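Local coordinates for methyl-accepting chemotaxis protein, putative (PDB 3OOV) that probably senses a chemical signal through a GAF domain and relays it to the chemotaxis signalling machinery, at residues L21-E26 with V52-G56; S112-C118 with V129-R135; G56-F60 with A106-L110. All blocks are in the same frame, centred on the assembly; numbering follows the deposited sequence.

Contact 1 (L21-E26 with V52-G56); sequences LRLCAE and VAAVG. With GOL (glycerol), chain D.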
# COMPACT_ATOMS: atom_id res chain seq x y z
N LEU A 21 -17.77 -1.38 -14.92
CA LEU A 21 -17.41 -1.85 -13.60
C LEU A 21 -17.89 -3.31 -13.46
O LEU A 21 -17.10 -4.16 -13.07
CB LEU A 21 -18.03 -0.94 -12.54
CG LEU A 21 -17.38 0.45 -12.63
CD1 LEU A 21 -18.01 1.39 -11.62
CD2 LEU A 21 -15.84 0.43 -12.41
N ARG A 22 -19.12 -3.59 -13.88
CA ARG A 22 -19.60 -4.95 -13.83
C ARG A 22 -18.70 -5.93 -14.63
O ARG A 22 -18.31 -6.98 -14.11
CB ARG A 22 -21.10 -5.05 -14.17
CG ARG A 22 -22.01 -4.50 -13.07
CD ARG A 22 -23.51 -4.81 -13.33
NE ARG A 22 -23.90 -4.38 -14.67
CZ ARG A 22 -24.49 -3.22 -14.99
NH1 ARG A 22 -24.81 -2.31 -14.06
NH2 ARG A 22 -24.76 -2.96 -16.26
N LEU A 23 -18.29 -5.52 -15.81
CA LEU A 23 -17.40 -6.32 -16.67
C LEU A 23 -16.01 -6.47 -16.11
O LEU A 23 -15.38 -7.55 -16.25
CB LEU A 23 -17.25 -5.66 -18.03
CG LEU A 23 -18.39 -5.73 -19.03
CD1 LEU A 23 -18.22 -4.60 -20.11
CD2 LEU A 23 -18.46 -7.18 -19.71
N CYS A 24 -15.48 -5.41 -15.48
CA CYS A 24 -14.26 -5.59 -14.72
C CYS A 24 -14.39 -6.67 -13.63
O CYS A 24 -13.44 -7.43 -13.39
CB CYS A 24 -13.84 -4.28 -14.04
SG CYS A 24 -13.06 -3.14 -15.16
N ALA A 25 -15.51 -6.68 -12.93
CA ALA A 25 -15.68 -7.57 -11.81
C ALA A 25 -15.89 -8.99 -12.38
O ALA A 25 -15.28 -9.97 -11.92
CB ALA A 25 -16.83 -7.14 -10.99
N GLU A 26 -16.71 -9.10 -13.44
CA GLU A 26 -16.79 -10.35 -14.23
C GLU A 26 -15.48 -10.92 -14.61
O GLU A 26 -15.21 -12.08 -14.28
CB GLU A 26 -17.75 -10.24 -15.44
CG GLU A 26 -19.23 -10.21 -14.93
CD GLU A 26 -20.34 -9.95 -16.01
OE1 GLU A 26 -21.49 -9.58 -15.59
OE2 GLU A 26 -20.10 -10.14 -17.24
N VAL A 52 -21.78 -0.80 -6.66
CA VAL A 52 -22.09 -0.91 -8.09
C VAL A 52 -22.02 -2.34 -8.66
O VAL A 52 -22.90 -2.76 -9.45
CB VAL A 52 -21.16 0.05 -8.92
CG1 VAL A 52 -21.35 -0.16 -10.45
CG2 VAL A 52 -21.47 1.50 -8.54
N ALA A 53 -20.98 -3.08 -8.26
CA ALA A 53 -20.79 -4.46 -8.68
C ALA A 53 -20.38 -5.32 -7.51
O ALA A 53 -19.63 -4.89 -6.62
CB ALA A 53 -19.79 -4.57 -9.83
N ALA A 54 -20.94 -6.53 -7.48
CA ALA A 54 -20.64 -7.57 -6.49
C ALA A 54 -20.71 -8.85 -7.26
O ALA A 54 -21.76 -9.23 -7.76
CB ALA A 54 -21.61 -7.58 -5.38
N VAL A 55 -19.59 -9.46 -7.49
CA VAL A 55 -19.60 -10.75 -8.10
C VAL A 55 -19.12 -11.74 -7.00
O VAL A 55 -18.29 -11.39 -6.10
CB VAL A 55 -18.76 -10.68 -9.40
CG1 VAL A 55 -18.64 -11.97 -10.02
CG2 VAL A 55 -19.49 -9.78 -10.41
N GLY A 56 -19.69 -12.94 -7.01
CA GLY A 56 -19.27 -14.01 -6.12
C GLY A 56 -20.05 -14.11 -4.82
O GLY A 56 -19.87 -15.08 -4.06
C1 GOL D . -24.37 -7.68 -10.50
O1 GOL D . -24.67 -7.70 -9.10
C2 GOL D . -22.86 -7.81 -10.60
O2 GOL D . -22.32 -6.79 -9.80
C3 GOL D . -22.32 -7.68 -12.02
O3 GOL D . -22.52 -8.86 -12.76
O HOH W 1 -24.55 -1.83 -11.53
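The methyl group of A25 settles into the corner between two side chains of the strand, with its CB 3.8 Å from V55 CG2 and a little farther from A53 CB. V55 keeps CG1 anti to its backbone N (chi1 176°), which lays CG2 alongside that nitrogen and presents it to the helix. One turn earlier, L21 CD1 meets V52 CG1 at 3.9 Å, the two branched side chains crossing at a slant. R22 adds the aliphatic part of its chain: its CG lies 3.9 Å from A53 CB, while a bend at chi3 (-52°) turns NH1 to a water at 2.6 Å. This water, in the guanidinium plane, accepts from NH1 and donates to V52 O, spanning the gap. No direct hydrogen bond joins the two segments; the water bridges them, as does a glycerol, probably from the crystallisation liquor, beside the R22 and E26 side chains. Its O2 accepts from A54 N at 2.7 Å, its O3 donates to E26 OE1 at 3.1 Å, and its C3 rests against R22 CG. Alanines at 25 and 53 suit the interior of the contact because their small side chains let backbone approach backbone, whereas the long chains of R22 and E26 belong at its edge. Behind this lies a classic beta bulge: V52 and A53 both pair with I39, and so two successive residues face the helix before A54 turns away. The axes of 21-26 and 52-55 approach to 7.8 Å and run nearly parallel, at 19°. In the GAF domain helix 17-31 thus lies along strand 48-55, with A25 also touching V37 and I39 of the adjoining strand 36-42, and L21 and C24 reaching A156 of helix 143-167.

Contact 2 (S112-C118 with V129-R135); sequences SKSFVIC and VFAVDNR. With GOL (glycerol), chain C.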
# COMPACT_ATOMS: atom_id res chain seq x y z
N SER A 112 -15.51 -10.30 4.60
CA SER A 112 -14.31 -11.12 4.64
C SER A 112 -13.42 -10.62 5.77
O SER A 112 -13.36 -9.42 6.05
CB SER A 112 -13.62 -11.04 3.31
OG SER A 112 -12.64 -12.06 3.23
N LYS A 113 -12.73 -11.53 6.44
CA LYS A 113 -11.71 -11.12 7.39
C LYS A 113 -10.34 -10.96 6.75
O LYS A 113 -9.37 -10.57 7.42
CB LYS A 113 -11.68 -12.15 8.56
CG LYS A 113 -12.71 -11.83 9.72
CD LYS A 113 -14.16 -11.57 9.27
CE LYS A 113 -15.08 -11.10 10.44
NZ LYS A 113 -16.04 -10.05 9.92
N SER A 114 -10.24 -11.32 5.48
CA SER A 114 -9.00 -11.23 4.75
C SER A 114 -9.31 -10.64 3.35
O SER A 114 -10.23 -11.09 2.67
CB SER A 114 -8.39 -12.60 4.58
OG SER A 114 -9.02 -13.11 3.42
N PHE A 115 -8.57 -9.62 2.91
CA PHE A 115 -8.92 -8.98 1.66
C PHE A 115 -7.88 -7.99 1.22
O PHE A 115 -7.04 -7.57 2.01
CB PHE A 115 -10.26 -8.22 1.83
CG PHE A 115 -10.27 -7.31 3.04
CD1 PHE A 115 -9.63 -6.07 2.99
CD2 PHE A 115 -10.79 -7.75 4.25
CE1 PHE A 115 -9.61 -5.25 4.13
CE2 PHE A 115 -10.74 -6.97 5.42
CZ PHE A 115 -10.13 -5.70 5.35
N VAL A 116 -8.02 -7.56 -0.02
CA VAL A 116 -7.34 -6.37 -0.58
C VAL A 116 -8.35 -5.32 -1.00
O VAL A 116 -9.40 -5.63 -1.70
CB VAL A 116 -6.61 -6.80 -1.87
CG1 VAL A 116 -6.14 -5.58 -2.71
CG2 VAL A 116 -5.37 -7.77 -1.51
N ILE A 117 -8.08 -4.08 -0.61
CA ILE A 117 -8.85 -2.90 -1.11
C ILE A 117 -7.88 -2.06 -1.93
O ILE A 117 -6.77 -1.73 -1.49
CB ILE A 117 -9.39 -1.99 -0.01
CG1 ILE A 117 -9.84 -2.75 1.26
CG2 ILE A 117 -10.44 -1.01 -0.62
CD1 ILE A 117 -11.15 -3.72 1.05
N CYS A 118 -8.34 -1.69 -3.12
CA CYS A 118 -7.50 -1.03 -4.10
C CYS A 118 -8.29 0.20 -4.62
O CYS A 118 -9.45 0.06 -4.97
CB CYS A 118 -7.15 -2.00 -5.21
SG CYS A 118 -6.33 -1.16 -6.57
N VAL A 129 -13.49 2.18 -5.16
CA VAL A 129 -12.62 1.10 -4.72
C VAL A 129 -13.00 -0.26 -5.33
O VAL A 129 -14.20 -0.57 -5.57
CB VAL A 129 -12.53 0.96 -3.11
CG1 VAL A 129 -12.03 2.25 -2.43
CG2 VAL A 129 -13.86 0.59 -2.48
N PHE A 130 -11.97 -1.10 -5.54
CA PHE A 130 -12.17 -2.55 -5.65
C PHE A 130 -11.90 -3.15 -4.29
O PHE A 130 -10.89 -2.85 -3.69
CB PHE A 130 -11.16 -3.14 -6.60
CG PHE A 130 -11.51 -3.00 -8.01
CD1 PHE A 130 -11.61 -1.74 -8.60
CD2 PHE A 130 -11.71 -4.14 -8.80
CE1 PHE A 130 -11.92 -1.59 -9.98
CE2 PHE A 130 -12.02 -4.02 -10.17
CZ PHE A 130 -12.11 -2.75 -10.78
N ALA A 131 -12.81 -3.97 -3.78
CA ALA A 131 -12.54 -4.75 -2.55
C ALA A 131 -12.62 -6.22 -3.01
O ALA A 131 -13.66 -6.66 -3.51
CB ALA A 131 -13.64 -4.45 -1.49
N VAL A 132 -11.54 -6.98 -2.82
CA VAL A 132 -11.42 -8.32 -3.40
C VAL A 132 -11.00 -9.31 -2.29
O VAL A 132 -10.21 -8.96 -1.38
CB VAL A 132 -10.43 -8.40 -4.58
CG1 VAL A 132 -10.35 -9.86 -5.19
CG2 VAL A 132 -10.81 -7.45 -5.73
N ASP A 133 -11.60 -10.52 -2.31
CA ASP A 133 -11.23 -11.57 -1.38
C ASP A 133 -11.42 -12.98 -1.94
O ASP A 133 -12.20 -13.17 -2.89
CB ASP A 133 -11.90 -11.41 -0.00
CG ASP A 133 -13.34 -11.85 -0.02
OD1 ASP A 133 -13.55 -13.09 -0.01
OD2 ASP A 133 -14.28 -10.97 -0.10
N ASN A 134 -10.66 -13.93 -1.37
CA ASN A 134 -10.81 -15.39 -1.67
C ASN A 134 -11.10 -16.04 -0.28
O ASN A 134 -10.33 -16.88 0.20
CB ASN A 134 -9.48 -15.91 -2.27
CG ASN A 134 -9.31 -15.57 -3.75
OD1 ASN A 134 -10.29 -15.34 -4.48
ND2 ASN A 134 -8.07 -15.56 -4.21
N ARG A 135 -12.13 -15.59 0.41
CA ARG A 135 -12.28 -15.96 1.81
C ARG A 135 -12.45 -17.47 2.07
O ARG A 135 -12.34 -17.88 3.19
CB ARG A 135 -13.48 -15.22 2.43
CG ARG A 135 -14.87 -15.81 2.03
CD ARG A 135 -16.04 -14.84 2.44
NE ARG A 135 -15.95 -13.56 1.73
CZ ARG A 135 -16.87 -12.58 1.79
NH1 ARG A 135 -17.92 -12.71 2.56
NH2 ARG A 135 -16.74 -11.45 1.08
C1 GOL C . -13.74 -6.76 2.43
O1 GOL C . -14.58 -5.81 3.03
C2 GOL C . -14.59 -7.41 1.36
O2 GOL C . -15.40 -8.42 1.98
C3 GOL C . -13.60 -8.01 0.38
O3 GOL C . -14.24 -8.48 -0.78
O HOH W 2 -8.67 -13.53 0.87
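S112 and D133 meet through their first torsions: the S112 hydroxyl stands opposite its own backbone N (chi1 -166°), and D133 has its carboxylate tucked between backbone N and carbonyl carbon (chi1 77°). S112 OG comes within 3.3 Å of D133 CG but donates to S114 O at 2.7 Å, tying its own loop together. R135 grips the carboxylate side-on, NE to OD1 at 3.0 Å with an almost straight bond (179°), from above the carboxylate plane, and NH2 to OD2 at 2.8 Å. R135 N also donates to OD1, which accepts through its anti lone pair, closing an Asx turn. The guanidinium lays one face over S112. Farther along, strands 115-122 and 125-133 form an antiparallel hairpin of the GAF sheet. V116 and V132 are a hydrogen-bonded pair, V132 N to V116 O measuring 2.8 Å; C118 and F130 are another. Between them I117 and A131 form a non-hydrogen-bonded pair, where the small alanine accepts I117 CD1 at 3.6 Å from its CB. I117 and V129 pack toward helix 74-82, while C118 and V132 turn to I149 of helix 143-167, so apolar residues suit both faces. A glycerol, probably from the crystallisation liquor, donates from O3 to D133 OD2 at 2.6 Å, takes a bond from S112 N, and sets C1 over one face of the F115 ring. With several donors converging on it, the buried D133 is probably held as a carboxylate, and the glycerol is consistent with a site able to hold a small hydroxylated molecule.

Contact 3 (G56-F60 with A106-L110); sequences GTADF and AIRAL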
# COMPACT_ATOMS: atom_id res chain seq x y z
N GLY A 56 -19.69 -12.94 -7.01
CA GLY A 56 -19.27 -14.01 -6.12
C GLY A 56 -20.05 -14.11 -4.82
O GLY A 56 -19.87 -15.08 -4.06
N THR A 57 -20.88 -13.12 -4.53
CA THR A 57 -21.70 -13.17 -3.31
C THR A 57 -23.10 -13.53 -3.77
O THR A 57 -23.73 -12.76 -4.52
CB THR A 57 -21.67 -11.83 -2.50
OG1 THR A 57 -20.35 -11.64 -1.98
CG2 THR A 57 -22.64 -11.92 -1.29
N ALA A 58 -23.55 -14.72 -3.37
CA ALA A 58 -24.89 -15.21 -3.82
C ALA A 58 -26.00 -14.44 -3.12
O ALA A 58 -25.84 -14.02 -1.95
CB ALA A 58 -25.07 -16.85 -3.59
N ASP A 59 -27.15 -14.35 -3.77
CA ASP A 59 -28.40 -13.84 -3.13
C ASP A 59 -28.23 -12.34 -2.77
O ASP A 59 -28.62 -11.88 -1.68
CB ASP A 59 -28.78 -14.67 -1.86
CG ASP A 59 -29.03 -16.21 -2.15
OD1 ASP A 59 -29.31 -16.58 -3.33
OD2 ASP A 59 -28.89 -17.04 -1.17
N PHE A 60 -27.63 -11.59 -3.68
CA PHE A 60 -27.27 -10.21 -3.39
C PHE A 60 -27.22 -9.42 -4.67
O PHE A 60 -26.58 -9.77 -5.64
CB PHE A 60 -25.93 -10.10 -2.62
CG PHE A 60 -25.46 -8.70 -2.36
CD1 PHE A 60 -26.16 -7.86 -1.52
CD2 PHE A 60 -24.27 -8.24 -2.92
CE1 PHE A 60 -25.70 -6.56 -1.25
CE2 PHE A 60 -23.80 -6.96 -2.62
CZ PHE A 60 -24.50 -6.13 -1.81
N ALA A 106 -23.18 -5.29 7.90
CA ALA A 106 -24.46 -5.95 7.65
C ALA A 106 -24.44 -6.58 6.25
O ALA A 106 -25.38 -7.28 5.88
CB ALA A 106 -25.64 -4.92 7.74
N ILE A 107 -23.38 -6.32 5.45
CA ILE A 107 -23.35 -6.82 4.08
C ILE A 107 -22.41 -8.04 3.98
O ILE A 107 -21.16 -7.90 4.15
CB ILE A 107 -22.92 -5.73 3.11
CG1 ILE A 107 -23.49 -4.36 3.58
CG2 ILE A 107 -23.16 -6.10 1.60
CD1 ILE A 107 -24.19 -3.50 2.56
N ARG A 108 -22.97 -9.19 3.58
CA ARG A 108 -22.19 -10.43 3.46
C ARG A 108 -21.01 -10.27 2.51
O ARG A 108 -19.94 -10.83 2.75
CB ARG A 108 -23.05 -11.62 2.98
CG ARG A 108 -23.89 -12.27 4.10
CD ARG A 108 -24.69 -13.52 3.53
NE ARG A 108 -25.67 -13.05 2.54
CZ ARG A 108 -25.72 -13.34 1.26
NH1 ARG A 108 -24.81 -14.11 0.67
NH2 ARG A 108 -26.69 -12.80 0.54
N ALA A 109 -21.21 -9.48 1.45
CA ALA A 109 -20.24 -9.38 0.38
C ALA A 109 -18.97 -8.72 0.89
O ALA A 109 -17.93 -8.94 0.30
CB ALA A 109 -20.83 -8.58 -0.81
N LEU A 110 -19.11 -7.90 1.95
CA LEU A 110 -18.08 -7.11 2.59
C LEU A 110 -17.54 -7.72 3.90
O LEU A 110 -16.67 -7.09 4.54
CB LEU A 110 -18.59 -5.68 2.93
CG LEU A 110 -19.02 -4.86 1.72
CD1 LEU A 110 -19.31 -3.43 2.13
CD2 LEU A 110 -17.93 -4.86 0.59
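T57 and A109 bring two loops of the GAF fold together, their CA atoms 5.5 Å apart, where the chain leaving strand 48-55 meets the short 3-10 turn R108-L110 that leads toward strand 115-122. G56 opens the first loop at a positive phi, a conformation in which a side chain would press on the carbonyl O of V55. The principal polar tie is R108 with A58. Bent at chi3 (-65°), the arginine chain reaches over to the other loop and grips A58 O end-on with two nitrogens, NH1 at 2.8 Å and NH2 at 2.9 Å. The acceptor lies in the guanidinium plane, and the donors lie in the carbonyl plane; sharing one oxygen bends both bonds, the NH1 bond to 147°. An arginine suits this place because its long chain spans the gap and its flat end can give two N-H groups to one backbone oxygen. Opposite charge is also near, D59 OD2 being 5.1 Å from R108 NH2, too far for a salt bridge but perhaps of mild electrostatic benefit. T57 CG2 packs obliquely against the guanidinium, nearest NH1, while T57 OG1 lies against A109 and accepts its main bond from R36 of strand 36-42. F60, with CG anti to its backbone N (chi1 177°), stretches its ring across to the second loop, where CZ meets I107 CG2 at 3.7 Å; F51 of strand 48-55 stacks edge-to-face with it. A109 is small enough to fill the corner between T57 and F60: its CB lies 3.3 Å from T57 OG1 and 3.8 Å from F60 CE2.

Overall arrangement
The three contacts lie 12 to 13 Å apart, centre to centre, around one antiparallel GAF sheet. Contacts 1 and 3 share G56, and A54, turned away from the helix of contact 1, places its CB 3.6 Å from F60 CE2 of contact 3. Contact 1 meets contact 2 through C24 CB, 4.0 Å from F130 CZ on the face that helices 17-31 and 143-167 cover. Contacts 2 and 3 are joined by hydrogen bonds: R135 NH1 reaches R108 O at 2.8 Å and R135 NH2 reaches A109 O at 2.9 Å. The glycerol of contact 2 also bonds A109 O and L110 O, so both contacts line its site, whereas the other glycerol lies between E26 and A54 of contact 1.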